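Local structure of putative phosphosugar isomerase (Silicibacter pomeroyi DSS-3, 3FJ1) at residues Gly145-Leu148 / Thr153-Phe156; Val200-Arg205 / Glu321-Glu326; Asn221-Lys226 / Val314-Met319; Leu225-Lys228 / His234-Ser237; Thr283-Thr288 / Arg293-Glu298. The protein is of unproven function but, as a putative phosphosugar isomerase built around SIS domains, probably binds sugar phosphates or related carbohydrate derivatives. One frame throughout, in Å; residues are numbered along the deposited sequence.

How the contacts relate
Contact 1 stands apart in the first SIS domain, partly buried, where a loop carboxylate takes a helix N-H and a helix lysine reaches back to a loop carbonyl. The other four lie in the second. Contact 3 is the most central, fully buried, and mixes a salt bridge and a tyrosine bond with CH-pi packing; it touches contact 1 through Phe156 and Tyr317. Contacts 2 and 3 both use helix 308-326, contacts 3 and 4 both use helix 217-231. Contact 2 is small, largely nonpolar and without hydrogen bonds across it. Contacts 4 and 5 reach opposite edges of one parallel sheet: contact 4 is helix-on-strand packing at the subunit interface, contact 5 backbone pairing, buried except at Arg295 and Val296.

Contact 1: Gly145-Leu148 / Thr153-Phe156; sequences GPEL and TKTF
Glu147 and Lys154 reach past each other, from the loop and the helix respectively, to hold 145-148 against the first turn of helix 153-171, a loop-to-helix connection that follows strand 138-141 in the SIS domain. The tight part is around the carboxylate of Glu147. Its CG lies beside the backbone N and the chain folds at chi2 (-75°), curling back until Glu147 OE1 accepts the backbone N-H of Thr155, with 3.1 Å between OE1 and Thr155 N; the N-H comes from above the carboxylate plane, 37° out of it. The same oxygen, Glu147 OE1, lies 3.5 Å from Lys154 CB. Thr155 OG1 has a weak hydrogen bond to Gln100, and Glu147 also touches Gln100 and Asn126.

Lys154 runs the other way, bent at chi3, and its ammonium group ends among acceptors rather than on the nearby carboxylate: Glu147 OE2 stays 4.8 Å from Lys154 NZ. Beyond the loop it forms a salt bridge with Glu15 of helix 8-41. The loose side is the outer rim of the loop, where the pyrrolidine ring of Pro146 is exposed and its CB points away from the helix. The carbonyl of the same residue turns inward: Lys154 NZ bonds to Pro146 O at 3.0 Å, arriving 39° above the carbonyl plane.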
# COMPACT_ATOMS: atom_id res chain seq x y z
N GLY A 145 17.12 -1.95 21.10
CA GLY A 145 16.99 -1.84 22.57
C GLY A 145 15.53 -1.59 22.93
O GLY A 145 14.66 -1.61 22.08
N PRO A 146 15.24 -1.39 24.22
CA PRO A 146 13.84 -1.15 24.59
C PRO A 146 13.30 0.18 24.04
O PRO A 146 14.00 1.19 24.07
CB PRO A 146 13.88 -1.14 26.15
CG PRO A 146 15.30 -0.85 26.51
CD PRO A 146 16.16 -1.38 25.36
N GLU A 147 12.10 0.14 23.50
CA GLU A 147 11.46 1.36 23.02
C GLU A 147 10.52 1.72 24.14
O GLU A 147 9.89 0.85 24.71
CB GLU A 147 10.59 1.14 21.78
CG GLU A 147 11.15 0.32 20.60
CD GLU A 147 12.20 1.01 19.71
OE1 GLU A 147 11.96 2.13 19.12
OE2 GLU A 147 13.26 0.35 19.57
N LEU A 148 10.44 2.98 24.53
CA LEU A 148 9.34 3.37 25.43
C LEU A 148 8.46 4.42 24.78
O LEU A 148 7.39 4.74 25.32
CB LEU A 148 9.79 3.77 26.84
CG LEU A 148 10.26 2.59 27.70
CD1 LEU A 148 10.63 3.09 29.11
CD2 LEU A 148 9.17 1.55 27.75
N THR A 153 10.99 5.10 17.13
CA THR A 153 11.87 5.61 16.11
C THR A 153 13.10 4.70 15.91
O THR A 153 13.60 4.50 14.78
CB THR A 153 12.30 7.07 16.48
OG1 THR A 153 12.95 7.08 17.76
CG2 THR A 153 11.09 8.05 16.53
N LYS A 154 13.61 4.17 17.01
CA LYS A 154 14.77 3.30 16.93
C LYS A 154 14.46 2.04 16.12
O LYS A 154 15.28 1.58 15.33
CB LYS A 154 15.23 2.90 18.33
CG LYS A 154 15.80 4.04 19.11
CD LYS A 154 16.44 3.57 20.44
CE LYS A 154 15.48 2.89 21.42
NZ LYS A 154 16.26 2.44 22.62
N THR A 155 13.30 1.46 16.40
CA THR A 155 12.86 0.27 15.70
C THR A 155 12.79 0.52 14.19
O THR A 155 13.27 -0.30 13.41
CB THR A 155 11.50 -0.21 16.24
OG1 THR A 155 11.69 -0.77 17.55
CG2 THR A 155 10.90 -1.29 15.34
N PHE A 156 12.18 1.63 13.77
CA PHE A 156 12.15 1.93 12.33
C PHE A 156 13.57 2.03 11.72
O PHE A 156 13.89 1.36 10.72
CB PHE A 156 11.38 3.21 12.03
CG PHE A 156 11.28 3.49 10.57
CD1 PHE A 156 10.26 2.94 9.83
CD2 PHE A 156 12.28 4.18 9.90
CE1 PHE A 156 10.17 3.15 8.47
CE2 PHE A 156 12.20 4.40 8.50
CZ PHE A 156 11.13 3.86 7.79

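Contact 2: Val200-Arg205 / Glu321-Glu326; sequences VAIGAR and EAFASE
Phe323 carries its CG anti to the backbone N (chi1 174°), which extends the ring from helix 308-326 across to helix 196-204, where Ile202 has chi1 at -63° and thereby presents its CG2 methyl. The two side chains cross obliquely. That methyl does most of the touching: Ile202 CG2 comes within 3.4 Å of Phe323 CZ and within 3.5 Å of Phe323 CE1, while the CG1 branch of Ile202 turns to Met319, one turn earlier on the helix that carries the ring. The branch point follows, with Ile202 CB 3.8 Å from Phe323 CE1. Next along the helix, Gly203 meets the ring at its rim. Its CA lies in the ring plane, and Gly203 N is 3.6 Å from Phe323 CE1. It is the backbone of Gly203 that meets the aromatic edge, and the nearest CA atoms of the two segments, those of Gly203 and Phe323, are 8.0 Å apart.

No hydrogen bond passes between the two segments. Glu326 makes a salt bridge with Arg199, one turn before Gly203, which adds a charged link between the same two helices. Leu233 and Cys231 also touch Phe323, and Ile202 rests on Phe227 of helix 217-231. With one methyl and one glycine against one ring, this is a small hydrophobic joint whose cohesion comes from shape and exclusion of water rather than from directed bonds.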
# COMPACT_ATOMS: atom_id res chain seq x y z
N VAL A 200 6.06 26.16 12.76
CA VAL A 200 5.17 27.33 12.67
C VAL A 200 4.03 27.09 11.65
O VAL A 200 2.87 27.41 11.93
CB VAL A 200 5.96 28.62 12.31
CG1 VAL A 200 5.02 29.78 12.06
CG2 VAL A 200 6.94 28.91 13.43
N ALA A 201 4.36 26.54 10.48
CA ALA A 201 3.36 26.28 9.43
C ALA A 201 2.31 25.30 9.90
O ALA A 201 1.13 25.50 9.65
CB ALA A 201 3.98 25.76 8.13
N ILE A 202 2.76 24.22 10.53
CA ILE A 202 1.83 23.21 11.06
C ILE A 202 1.00 23.79 12.20
O ILE A 202 -0.22 23.55 12.27
CB ILE A 202 2.56 21.89 11.49
CG1 ILE A 202 3.22 21.22 10.30
CG2 ILE A 202 1.55 20.93 12.13
CD1 ILE A 202 4.22 20.15 10.66
N GLY A 203 1.62 24.56 13.08
CA GLY A 203 0.87 25.21 14.15
C GLY A 203 -0.24 26.09 13.60
O GLY A 203 -1.32 26.17 14.18
N ALA A 204 0.02 26.78 12.50
CA ALA A 204 -0.99 27.63 11.85
C ALA A 204 -2.08 26.83 11.16
O ALA A 204 -3.23 27.26 11.16
CB ALA A 204 -0.33 28.54 10.85
N ARG A 205 -1.72 25.69 10.58
CA ARG A 205 -2.64 24.86 9.77
C ARG A 205 -2.31 23.41 10.12
O ARG A 205 -1.50 22.78 9.45
CB ARG A 205 -2.40 25.13 8.29
CG ARG A 205 -2.72 26.58 7.83
CD ARG A 205 -4.22 26.92 7.94
NE ARG A 205 -4.98 26.12 7.00
CZ ARG A 205 -6.31 26.03 6.94
NH1 ARG A 205 -7.08 26.69 7.79
NH2 ARG A 205 -6.85 25.26 6.00
N GLU A 321 8.85 15.88 17.40
CA GLU A 321 9.00 15.93 18.85
C GLU A 321 9.03 17.39 19.32
O GLU A 321 8.41 17.73 20.34
CB GLU A 321 10.24 15.16 19.30
CG GLU A 321 10.35 14.95 20.80
CD GLU A 321 10.78 16.17 21.60
OE1 GLU A 321 11.56 17.05 21.09
OE2 GLU A 321 10.36 16.23 22.79
N ALA A 322 9.76 18.25 18.61
CA ALA A 322 9.84 19.66 18.99
C ALA A 322 8.45 20.31 18.87
O ALA A 322 8.07 21.12 19.70
CB ALA A 322 10.85 20.40 18.12
N PHE A 323 7.73 19.98 17.80
CA PHE A 323 6.39 20.51 17.56
C PHE A 323 5.46 20.17 18.71
O PHE A 323 4.72 21.03 19.24
CB PHE A 323 5.83 19.93 16.26
CG PHE A 323 4.42 20.31 16.00
CD1 PHE A 323 4.10 21.57 15.53
CD2 PHE A 323 3.38 19.42 16.26
CE1 PHE A 323 2.75 21.94 15.31
CE2 PHE A 323 2.03 19.81 16.04
CZ PHE A 323 1.74 21.05 15.56
N ALA A 324 5.48 18.90 19.11
CA ALA A 324 4.59 18.45 20.16
C ALA A 324 4.98 19.02 21.52
O ALA A 324 4.10 19.53 22.25
CB ALA A 324 4.56 16.89 20.22
N SER A 325 6.26 18.95 21.87
CA SER A 325 6.69 19.38 23.21
C SER A 325 6.47 20.89 23.44
O SER A 325 6.02 21.29 24.51
CB SER A 325 8.13 18.96 23.53
OG SER A 325 9.05 19.38 22.54
N GLU A 326 6.72 21.71 22.44
CA GLU A 326 6.51 23.14 22.61
C GLU A 326 5.01 23.51 22.63
O GLU A 326 4.67 24.62 23.00
CB GLU A 326 7.29 23.94 21.56
CG GLU A 326 6.72 23.89 20.17
CD GLU A 326 7.71 24.37 19.12
OE1 GLU A 326 8.82 24.83 19.51
OE2 GLU A 326 7.37 24.33 17.92

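Contact 3: Asn221-Lys226 / Val314-Met319; sequences NEAALK and VSFYSM
The segments 221-226 and 314-319 of helices 217-231 and 308-326 run almost parallel, their N-to-C directions 17° apart and their axes 10.6 Å from each other, with Ala223 and Phe316 the closest CA pair. Phe316 lies across the gap with its flat side turned to Ala223: the CB methyl sits 3.5 Å from the ring centroid and only 13° off the normal, a CH-pi contact made over the face.

At the adjacent residues, Glu222 and Tyr317, the chemistry becomes polar. Tyr317 OH donates to Glu222 OE2 at 2.7 Å on the anti side of the carboxylate, whose plane stands 87° to the phenol ring. Lys226 NZ takes the syn lone pair of the same oxygen in a 2.6 Å salt bridge within its own helix, folded there by bends at chi2 and chi4. Glu222 OE2 is thus gripped by two donors, and OE1 is bonded to Ser53 OG, so the buried carboxylate is well satisfied and its rotation fixed.

Phe156 of helix 153-171 packs on Glu222 and Tyr317, Ser53 and His56 of helix 53-69 approach helix 217-231, Met319, a selenomethionine, leans on helix 196-204, and Ala224 packs on Ala235 and Ser237 of strand 235-239.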
# COMPACT_ATOMS: atom_id res chain seq x y z
N ASN A 221 5.74 7.76 3.86
CA ASN A 221 4.62 6.99 4.43
C ASN A 221 4.79 6.88 5.95
O ASN A 221 3.86 7.03 6.73
CB ASN A 221 4.57 5.56 3.83
CG ASN A 221 4.13 5.54 2.38
OD1 ASN A 221 3.71 6.56 1.83
ND2 ASN A 221 4.23 4.38 1.75
N GLU A 222 6.01 6.58 6.36
CA GLU A 222 6.36 6.45 7.80
C GLU A 222 6.12 7.77 8.53
O GLU A 222 5.59 7.79 9.64
CB GLU A 222 7.84 6.01 7.94
CG GLU A 222 8.52 6.11 9.34
CD GLU A 222 7.94 5.22 10.43
OE1 GLU A 222 7.04 4.41 10.14
OE2 GLU A 222 8.38 5.35 11.62
N ALA A 223 6.51 8.86 7.89
CA ALA A 223 6.37 10.21 8.46
C ALA A 223 4.89 10.54 8.73
O ALA A 223 4.54 10.98 9.84
CB ALA A 223 7.00 11.24 7.53
N ALA A 224 4.02 10.28 7.76
CA ALA A 224 2.58 10.52 7.96
C ALA A 224 2.04 9.64 9.11
O ALA A 224 1.30 10.13 9.96
CB ALA A 224 1.78 10.33 6.69
N LEU A 225 2.46 8.38 9.17
CA LEU A 225 2.03 7.48 10.23
C LEU A 225 2.40 8.03 11.61
O LEU A 225 1.53 8.19 12.48
CB LEU A 225 2.64 6.09 10.05
CG LEU A 225 2.40 5.09 11.19
CD1 LEU A 225 0.89 4.95 11.43
CD2 LEU A 225 3.06 3.75 10.94
N LYS A 226 3.68 8.35 11.78
CA LYS A 226 4.16 8.75 13.09
C LYS A 226 3.66 10.15 13.52
O LYS A 226 3.49 10.40 14.73
CB LYS A 226 5.68 8.61 13.20
CG LYS A 226 6.15 7.15 13.00
CD LYS A 226 5.52 6.15 13.99
CE LYS A 226 5.96 4.66 13.72
NZ LYS A 226 7.41 4.36 13.83
N VAL A 314 15.00 10.85 10.47
CA VAL A 314 15.50 11.27 11.79
C VAL A 314 15.23 12.79 11.99
O VAL A 314 14.75 13.21 13.07
CB VAL A 314 16.98 10.88 12.02
CG1 VAL A 314 17.52 11.57 13.28
CG2 VAL A 314 17.12 9.31 12.14
N SER A 315 15.50 13.58 10.97
CA SER A 315 15.21 15.02 11.04
C SER A 315 13.69 15.25 11.23
O SER A 315 13.27 16.12 12.00
CB SER A 315 15.74 15.75 9.83
OG SER A 315 17.18 15.77 9.84
N PHE A 316 12.89 14.47 10.52
CA PHE A 316 11.44 14.58 10.66
C PHE A 316 11.00 14.27 12.09
O PHE A 316 10.16 14.98 12.66
CB PHE A 316 10.72 13.65 9.67
CG PHE A 316 9.22 13.64 9.84
CD1 PHE A 316 8.45 14.61 9.28
CD2 PHE A 316 8.59 12.65 10.57
CE1 PHE A 316 7.07 14.60 9.44
CE2 PHE A 316 7.22 12.65 10.74
CZ PHE A 316 6.47 13.61 10.18
N TYR A 317 11.52 13.17 12.64
CA TYR A 317 11.17 12.75 14.00
C TYR A 317 11.46 13.87 15.00
O TYR A 317 10.67 14.16 15.90
CB TYR A 317 11.97 11.51 14.42
CG TYR A 317 11.63 10.18 13.73
CD1 TYR A 317 10.33 9.86 13.34
CD2 TYR A 317 12.62 9.21 13.58
CE1 TYR A 317 10.04 8.61 12.76
CE2 TYR A 317 12.33 7.97 13.00
CZ TYR A 317 11.05 7.68 12.60
OH TYR A 317 10.80 6.43 12.02
N SER A 318 12.63 14.46 14.81
CA SER A 318 13.10 15.57 15.61
C SER A 318 12.15 16.78 15.48
O SER A 318 11.78 17.38 16.47
CB SER A 318 14.53 15.92 15.20
OG SER A 318 15.00 17.05 15.92
N MSE A 319 11.73 17.12 14.26
CA MSE A 319 10.75 18.19 14.04
C MSE A 319 9.43 17.92 14.80
O MSE A 319 8.92 18.78 15.56
CB MSE A 319 10.49 18.42 12.56
CG MSE A 319 9.56 19.57 12.20
SE MSE A 319 7.66 19.12 12.40
CE MSE A 319 7.49 17.99 10.80

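Contact 4: Leu225-Lys228 / His234-Ser237; sequences LKFK and HAES
Within the beta-alpha-beta unit of strand 208-212, helix 217-231 and strand 235-239, Phe227 and Lys228 near the end of the helix pack on His234 and Ala235, where the chain enters the second strand. Phe227 projects its ring with CG anti to the backbone N (chi1 -178°). Its CD2 lies 3.6 Å from Ala235 CB, and its CE2 edge meets His234 O at 3.5 Å, that oxygen being close to the ring plane. Phe227 also rests on Leu208 of the preceding strand.

Lys228 spans the same backbone with its aliphatic part: CG approaches Ala235 N at 3.6 Å, and the kink at chi3 carries the chain on beside Ala235 O. The ammonium group stops 4.1 Å short, measured from Lys228 NZ to Ala235 O, and a water fills in. It accepts from Lys228 NZ at 2.9 Å and donates to Ala235 O at 2.6 Å.

This is the return leg of a beta-alpha-beta crossover, and the small Ala235 side chain is consistent with the close approach of the helix to this strand, outermost in the sheet within this chain, which pairs with Leu208 and Thr210 through backbone bonds. That edge of the sheet also faces the dimer partner: the His234 ring meets His234 of the second subunit with their planes about 75° apart, and Lys228 packs on Pro247 of that subunit.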
# COMPACT_ATOMS: atom_id res chain seq x y z
N LEU A 225 2.46 8.38 9.17
CA LEU A 225 2.03 7.48 10.23
C LEU A 225 2.40 8.03 11.61
O LEU A 225 1.53 8.19 12.48
CB LEU A 225 2.64 6.09 10.05
CG LEU A 225 2.40 5.09 11.19
CD1 LEU A 225 0.89 4.95 11.43
CD2 LEU A 225 3.06 3.75 10.94
N LYS A 226 3.68 8.35 11.78
CA LYS A 226 4.16 8.75 13.09
C LYS A 226 3.66 10.15 13.52
O LYS A 226 3.49 10.40 14.73
CB LYS A 226 5.68 8.61 13.20
CG LYS A 226 6.15 7.15 13.00
CD LYS A 226 5.52 6.15 13.99
CE LYS A 226 5.96 4.66 13.72
NZ LYS A 226 7.41 4.36 13.83
N PHE A 227 3.39 11.01 12.56
CA PHE A 227 2.79 12.30 12.87
C PHE A 227 1.41 12.09 13.48
O PHE A 227 1.09 12.69 14.50
CB PHE A 227 2.70 13.15 11.61
CG PHE A 227 2.13 14.51 11.83
CD1 PHE A 227 2.91 15.53 12.31
CD2 PHE A 227 0.80 14.78 11.55
CE1 PHE A 227 2.37 16.82 12.49
CE2 PHE A 227 0.27 16.04 11.74
CZ PHE A 227 1.05 17.06 12.21
N LYS A 228 0.61 11.20 12.89
CA LYS A 228 -0.72 10.88 13.44
C LYS A 228 -0.63 10.24 14.81
O LYS A 228 -1.37 10.60 15.74
CB LYS A 228 -1.51 9.96 12.48
CG LYS A 228 -1.88 10.62 11.14
CD LYS A 228 -2.69 9.69 10.24
CE LYS A 228 -1.87 8.59 9.66
NZ LYS A 228 -2.73 7.72 8.78
N HIS A 234 -4.01 14.95 11.63
CA HIS A 234 -4.10 14.21 10.40
C HIS A 234 -2.89 14.45 9.51
O HIS A 234 -2.37 15.56 9.45
CB HIS A 234 -5.37 14.61 9.64
CG HIS A 234 -5.60 13.81 8.40
ND1 HIS A 234 -5.72 12.43 8.43
CD2 HIS A 234 -5.74 14.19 7.11
CE1 HIS A 234 -5.93 12.00 7.20
NE2 HIS A 234 -5.93 13.04 6.38
N ALA A 235 -2.44 13.38 8.87
CA ALA A 235 -1.42 13.45 7.84
C ALA A 235 -1.70 12.44 6.74
O ALA A 235 -2.33 11.39 6.99
CB ALA A 235 -0.02 13.23 8.42
N GLU A 236 -1.22 12.72 5.54
CA GLU A 236 -1.37 11.81 4.39
C GLU A 236 -0.10 11.85 3.55
O GLU A 236 0.42 12.95 3.30
CB GLU A 236 -2.56 12.19 3.51
CG GLU A 236 -3.93 12.03 4.13
CD GLU A 236 -5.04 12.59 3.25
OE1 GLU A 236 -4.93 12.55 2.00
OE2 GLU A 236 -6.04 13.08 3.80
N SER A 237 0.38 10.68 3.14
CA SER A 237 1.54 10.53 2.29
C SER A 237 1.17 10.23 0.83
O SER A 237 0.32 9.37 0.55
CB SER A 237 2.43 9.40 2.81
OG SER A 237 3.55 9.26 1.97
O HOH W 1 -2.99 9.03 6.22

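Contact 5: Thr283-Thr288 / Arg293-Glu298; sequences TVFATT and RARVLE
Arg295 bridges the two neighbours of Phe285, the residue opposite it: Arg295 N bonds to Val284 O at 2.9 Å, and Arg295 O receives Ala286 N, also at 2.9 Å and almost in line with the C=O (177°). A third bond, from Leu297 N to Ala286 O at 2.8 Å, continues the parallel register. The same Arg295 O is also approached by Phe285 CA, at 3.3 Å in a CA-H...O contact.

Phe285 and Arg295 project from the same face of the sheet, side by side and pointing alike. Phe285 CE2 lies 3.6 Å from Arg295 CD, and the ring and guanidinium planes are 37° apart. Leu297 crosses Phe285 at about a right angle, its CG against Phe285 CB at 3.6 Å. Around the other end, Val284 CG1 touches Ala294 CB. Thr287, at the centre of an inverse gamma turn, adds its CG2 methyl to Leu297, while its OG1 bonds to Ala261.

Helix 196-204 covers the face carrying Phe285 and Arg295; helix 267-279 packs against Val284. Strand 284-286 lies between strand 257-259 and the outermost strand 295-296, at one edge of the 2-1-3-4-5 parallel sheet, flanked by helices, of the three-layer alpha-beta-alpha SIS fold.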
# COMPACT_ATOMS: atom_id res chain seq x y z
N THR A 283 1.97 26.07 0.78
CA THR A 283 3.13 26.12 1.66
C THR A 283 3.86 24.80 1.52
O THR A 283 3.36 23.77 1.97
CB THR A 283 2.69 26.30 3.09
OG1 THR A 283 1.96 27.53 3.17
CG2 THR A 283 3.89 26.35 4.01
N VAL A 284 5.00 24.83 0.85
CA VAL A 284 5.76 23.62 0.54
C VAL A 284 7.22 23.73 0.95
O VAL A 284 7.88 24.77 0.74
CB VAL A 284 5.69 23.32 -0.98
CG1 VAL A 284 6.29 21.92 -1.26
CG2 VAL A 284 4.26 23.43 -1.47
N PHE A 285 7.72 22.65 1.56
CA PHE A 285 9.10 22.50 2.01
C PHE A 285 9.65 21.22 1.39
O PHE A 285 8.90 20.26 1.16
CB PHE A 285 9.13 22.37 3.53
CG PHE A 285 8.49 23.53 4.29
CD1 PHE A 285 7.11 23.55 4.55
CD2 PHE A 285 9.28 24.56 4.76
CE1 PHE A 285 6.55 24.60 5.26
CE2 PHE A 285 8.72 25.60 5.46
CZ PHE A 285 7.35 25.61 5.71
N ALA A 286 10.95 21.17 1.12
CA ALA A 286 11.52 19.93 0.55
C ALA A 286 12.96 19.77 0.98
O ALA A 286 13.65 20.76 1.13
CB ALA A 286 11.39 19.89 -0.96
N THR A 287 13.41 18.52 1.17
CA THR A 287 14.76 18.20 1.68
C THR A 287 15.78 18.13 0.54
O THR A 287 16.45 17.12 0.36
CB THR A 287 14.79 16.86 2.47
OG1 THR A 287 14.48 15.78 1.58
CG2 THR A 287 13.74 16.82 3.65
N THR A 288 15.90 19.22 -0.20
CA THR A 288 16.80 19.29 -1.33
C THR A 288 17.05 20.74 -1.70
O THR A 288 16.15 21.59 -1.63
CB THR A 288 16.25 18.54 -2.56
OG1 THR A 288 17.02 18.88 -3.72
CG2 THR A 288 14.78 18.87 -2.81
N ARG A 293 11.40 27.35 -5.68
CA ARG A 293 10.18 28.01 -5.21
C ARG A 293 9.83 27.47 -3.80
O ARG A 293 9.66 28.20 -2.84
CB ARG A 293 9.05 27.70 -6.20
CG ARG A 293 7.76 28.48 -6.03
CD ARG A 293 7.72 29.72 -6.90
NE ARG A 293 7.48 29.39 -8.32
CZ ARG A 293 7.40 30.29 -9.30
NH1 ARG A 293 7.56 31.58 -9.03
NH2 ARG A 293 7.17 29.90 -10.55
N ALA A 294 9.70 26.14 -3.70
CA ALA A 294 9.45 25.50 -2.42
C ALA A 294 10.63 25.84 -1.49
O ALA A 294 11.75 26.10 -1.98
CB ALA A 294 9.30 23.95 -2.58
N ARG A 295 10.40 25.86 -0.18
CA ARG A 295 11.44 26.20 0.77
C ARG A 295 12.39 25.03 0.96
O ARG A 295 11.92 23.88 1.00
CB ARG A 295 10.81 26.63 2.11
CG ARG A 295 9.93 27.87 1.98
CD ARG A 295 9.40 28.38 3.32
NE ARG A 295 10.45 28.86 4.23
CZ ARG A 295 10.21 29.35 5.46
NH1 ARG A 295 8.96 29.40 5.93
NH2 ARG A 295 11.22 29.77 6.22
N VAL A 296 13.70 25.30 1.05
CA VAL A 296 14.68 24.23 1.29
C VAL A 296 14.72 23.88 2.76
O VAL A 296 14.86 24.77 3.61
CB VAL A 296 16.11 24.62 0.83
CG1 VAL A 296 17.10 23.54 1.21
CG2 VAL A 296 16.11 24.93 -0.68
N LEU A 297 14.55 22.59 3.07
CA LEU A 297 14.67 22.14 4.45
C LEU A 297 16.09 21.67 4.70
O LEU A 297 16.68 20.94 3.87
CB LEU A 297 13.74 20.97 4.76
CG LEU A 297 12.25 21.24 4.86
CD1 LEU A 297 11.49 19.89 4.78
CD2 LEU A 297 11.91 22.03 6.12
N GLU A 298 16.60 22.04 5.85
CA GLU A 298 17.92 21.62 6.30
C GLU A 298 17.99 20.09 6.31
O GLU A 298 17.07 19.46 6.81
CB GLU A 298 18.14 22.13 7.70
CG GLU A 298 19.56 22.19 8.06
CD GLU A 298 19.81 22.88 9.39
OE1 GLU A 298 18.95 23.63 9.90
OE2 GLU A 298 20.91 22.64 9.90